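Local structure of Keto/oxoacid ferredoxin oxidoreductase, gamma subunit (Geobacter sulfurreducens, 3ON3) at residues V23-A28 with T143-K148. The protein probably serves as the gamma subunit of a 2-oxoacid:ferredoxin oxidoreductase, which would oxidise 2-oxoacids and pass the electrons to ferredoxin. Residues are numbered along the deposited sequence; the frame is centred on the assembly and turned at random.
Sequences VIMAEA and TGVVSK
Between M25 and A28 on one side and V145 and V146 on the other, helix 18-32 meets the loop joining helices 131-143 and 148-157, in an alpha/beta fold built on a mixed six-stranded sheet. It is a worked example of a loop packed against a helix by apolar side chains, with the hydrogen bonds placed within the loop or beyond the two segments, since none joins one segment to the other.

The apolar contacts centre on selenomethionine M25. Its chain bends at chi2 and again at chi3 (-29°), turning the terminal methyl CE onto the two valines. CE sits 3.8 Å from V146 CG1, while SE lies 4.1 Å from V146 CG2, so the end of the chain runs obliquely across both branches of that valine. One turn further along the helix, A28 points CB at the same residue, 4.2 Å from V146 CG2. Beyond the segments, V146 also touches A151 of helix 148-157, and V145 reaches I8 and I58 of the sheet. Replacing V146 with an alanine would probably open a gap beside A28 and leave the selenomethionine end freer to turn.

Polar interactions act within the loop and at its ends. G144 leaves helical geometry with positive phi, and V145 N then donates to T143 OG1 over 3.3 Å at 158°, closing an ST turn. S147 N-caps the next helix through its OG, which accepts from A150 N, and its own N donates to D33, just beyond helix 18-32; V145 O receives K35 NZ.

The tightest carbon pair belongs to V145: its CG1, placed between backbone N and carbonyl carbon (chi1 71°), stands 3.5 Å from M25 CE.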
ATOM      1  N   VAL B  23       0.763  -5.322  -0.170  1.00 44.90           N
ATOM      2  CA  VAL B  23       0.508  -5.091   1.242  1.00 38.75           C
ATOM      3  C   VAL B  23       0.143  -6.386   1.991  1.00 38.37           C
ATOM      4  O   VAL B  23       0.713  -6.686   3.042  1.00 32.86           O
ATOM      5  CB  VAL B  23      -0.564  -4.033   1.453  1.00 31.39           C
ATOM      6  CG1 VAL B  23      -1.084  -4.114   2.879  1.00 31.10           C
ATOM      7  CG2 VAL B  23       0.000  -2.639   1.125  1.00 36.33           C
ATOM      8  N   ILE B  24      -0.806  -7.138   1.442  1.00 34.92           N
ATOM      9  CA  ILE B  24      -1.164  -8.450   1.971  1.00 39.90           C
ATOM     10  C   ILE B  24       0.053  -9.382   2.150  1.00 42.50           C
ATOM     11  O   ILE B  24       0.238  -9.982   3.217  1.00 31.26           O
ATOM     12  CB  ILE B  24      -2.225  -9.118   1.089  1.00 33.89           C
ATOM     13  CG1 ILE B  24      -3.535  -8.333   1.170  1.00 43.02           C
ATOM     14  CG2 ILE B  24      -2.438 -10.565   1.508  1.00 32.20           C
ATOM     15  CD1 ILE B  24      -4.587  -8.804   0.204  1.00 37.45           C
HETATM   16  N   MSE B  25       0.897  -9.472   1.123  1.00 37.78           N
HETATM   17  CA  MSE B  25       2.115 -10.280   1.217  1.00 37.35           C
HETATM   18  C   MSE B  25       3.053  -9.820   2.326  1.00 38.33           C
HETATM   19  O   MSE B  25       3.635 -10.653   3.023  1.00 35.20           O
HETATM   20  CB  MSE B  25       2.889 -10.293  -0.108  1.00 46.54           C
HETATM   21  CG  MSE B  25       2.537 -11.420  -1.047  1.00 55.51           C
HETATM   22 SE   MSE B  25       3.039 -13.212  -0.438  0.71 51.25          SE
HETATM   23  CE  MSE B  25       4.577 -12.732   0.642  1.00 34.40           C
ATOM     24  N   ALA B  26       3.225  -8.502   2.470  1.00 36.26           N
ATOM     25  CA  ALA B  26       4.099  -7.953   3.502  1.00 43.04           C
ATOM     26  C   ALA B  26       3.585  -8.260   4.924  1.00 43.27           C
ATOM     27  O   ALA B  26       4.365  -8.606   5.819  1.00 46.71           O
ATOM     28  CB  ALA B  26       4.302  -6.416   3.297  1.00 30.45           C
ATOM     29  N   GLU B  27       2.277  -8.125   5.124  1.00 39.05           N
ATOM     30  CA  GLU B  27       1.654  -8.388   6.425  1.00 39.34           C
ATOM     31  C   GLU B  27       1.557  -9.894   6.750  1.00 40.74           C
ATOM     32  O   GLU B  27       1.601 -10.289   7.917  1.00 35.19           O
ATOM     33  CB  GLU B  27       0.292  -7.680   6.516  1.00 47.18           C
ATOM     34  CG  GLU B  27       0.428  -6.139   6.580  1.00 46.74           C
ATOM     35  CD  GLU B  27      -0.874  -5.368   6.346  1.00 44.42           C
ATOM     36  OE1 GLU B  27      -1.900  -5.992   6.012  1.00 38.59           O
ATOM     37  OE2 GLU B  27      -0.860  -4.118   6.485  1.00 49.88           O
ATOM     38  N   ALA B  28       1.459 -10.729   5.714  1.00 44.41           N
ATOM     39  CA  ALA B  28       1.489 -12.175   5.921  1.00 37.81           C
ATOM     40  C   ALA B  28       2.827 -12.535   6.527  1.00 38.04           C
ATOM     41  O   ALA B  28       2.892 -13.258   7.506  1.00 38.00           O
ATOM     42  CB  ALA B  28       1.282 -12.918   4.619  1.00 33.86           C
ATOM     43  N   THR B 143       6.146 -19.674  -4.270  1.00 36.99           N
ATOM     44  CA  THR B 143       7.375 -19.204  -3.626  1.00 34.40           C
ATOM     45  C   THR B 143       7.651 -19.891  -2.298  1.00 38.12           C
ATOM     46  O   THR B 143       8.806 -20.066  -1.905  1.00 40.45           O
ATOM     47  CB  THR B 143       7.337 -17.681  -3.383  1.00 32.78           C
ATOM     48  OG1 THR B 143       6.213 -17.352  -2.548  1.00 31.47           O
ATOM     49  CG2 THR B 143       7.227 -16.935  -4.703  1.00 24.15           C
ATOM     50  N   GLY B 144       6.578 -20.271  -1.607  1.00 40.70           N
ATOM     51  CA  GLY B 144       6.666 -20.754  -0.244  1.00 36.83           C
ATOM     52  C   GLY B 144       7.308 -19.736   0.684  1.00 31.38           C
ATOM     53  O   GLY B 144       7.889 -20.106   1.682  1.00 37.17           O
ATOM     54  N   VAL B 145       7.206 -18.449   0.367  1.00 35.05           N
ATOM     55  CA  VAL B 145       7.888 -17.445   1.183  1.00 45.89           C
ATOM     56  C   VAL B 145       7.185 -17.243   2.537  1.00 51.47           C
ATOM     57  O   VAL B 145       7.839 -16.977   3.554  1.00 43.63           O
ATOM     58  CB  VAL B 145       8.111 -16.088   0.421  1.00 52.04           C
ATOM     59  CG1 VAL B 145       6.802 -15.336   0.214  1.00 49.33           C
ATOM     60  CG2 VAL B 145       9.095 -15.223   1.165  1.00 50.96           C
ATOM     61  N   VAL B 146       5.859 -17.386   2.544  1.00 42.98           N
ATOM     62  CA  VAL B 146       5.067 -17.315   3.775  1.00 28.40           C
ATOM     63  C   VAL B 146       4.188 -18.555   3.875  1.00 38.46           C
ATOM     64  O   VAL B 146       3.876 -19.168   2.848  1.00 30.61           O
ATOM     65  CB  VAL B 146       4.163 -16.061   3.809  1.00 30.06           C
ATOM     66  CG1 VAL B 146       5.016 -14.789   3.845  1.00 34.40           C
ATOM     67  CG2 VAL B 146       3.202 -16.020   2.603  1.00 29.87           C
ATOM     68  N   SER B 147       3.782 -18.923   5.094  1.00 33.28           N
ATOM     69  CA  SER B 147       2.873 -20.054   5.262  1.00 38.06           C
ATOM     70  C   SER B 147       1.544 -19.715   4.612  1.00 31.50           C
ATOM     71  O   SER B 147       1.183 -18.543   4.497  1.00 32.80           O
ATOM     72  CB  SER B 147       2.665 -20.398   6.747  1.00 41.31           C
ATOM     73  OG  SER B 147       2.090 -19.301   7.453  1.00 41.66           O
ATOM     74  N   LYS B 148       0.826 -20.744   4.182  1.00 35.88           N
ATOM     75  CA  LYS B 148      -0.504 -20.560   3.627  1.00 33.36           C
ATOM     76  C   LYS B 148      -1.401 -19.899   4.676  1.00 36.02           C
ATOM     77  O   LYS B 148      -2.216 -19.037   4.344  1.00 30.25           O
ATOM     78  CB  LYS B 148      -1.092 -21.906   3.170  1.00 30.58           C
ATOM     79  CG  LYS B 148      -2.502 -21.807   2.561  1.00 32.74           C
ATOM     80  CD  LYS B 148      -3.173 -23.194   2.401  1.00 30.93           C
ATOM     81  CE  LYS B 148      -4.449 -23.119   1.554  1.00 29.89           C
ATOM     82  NZ  LYS B 148      -5.318 -24.359   1.676  1.00 34.35           N
TER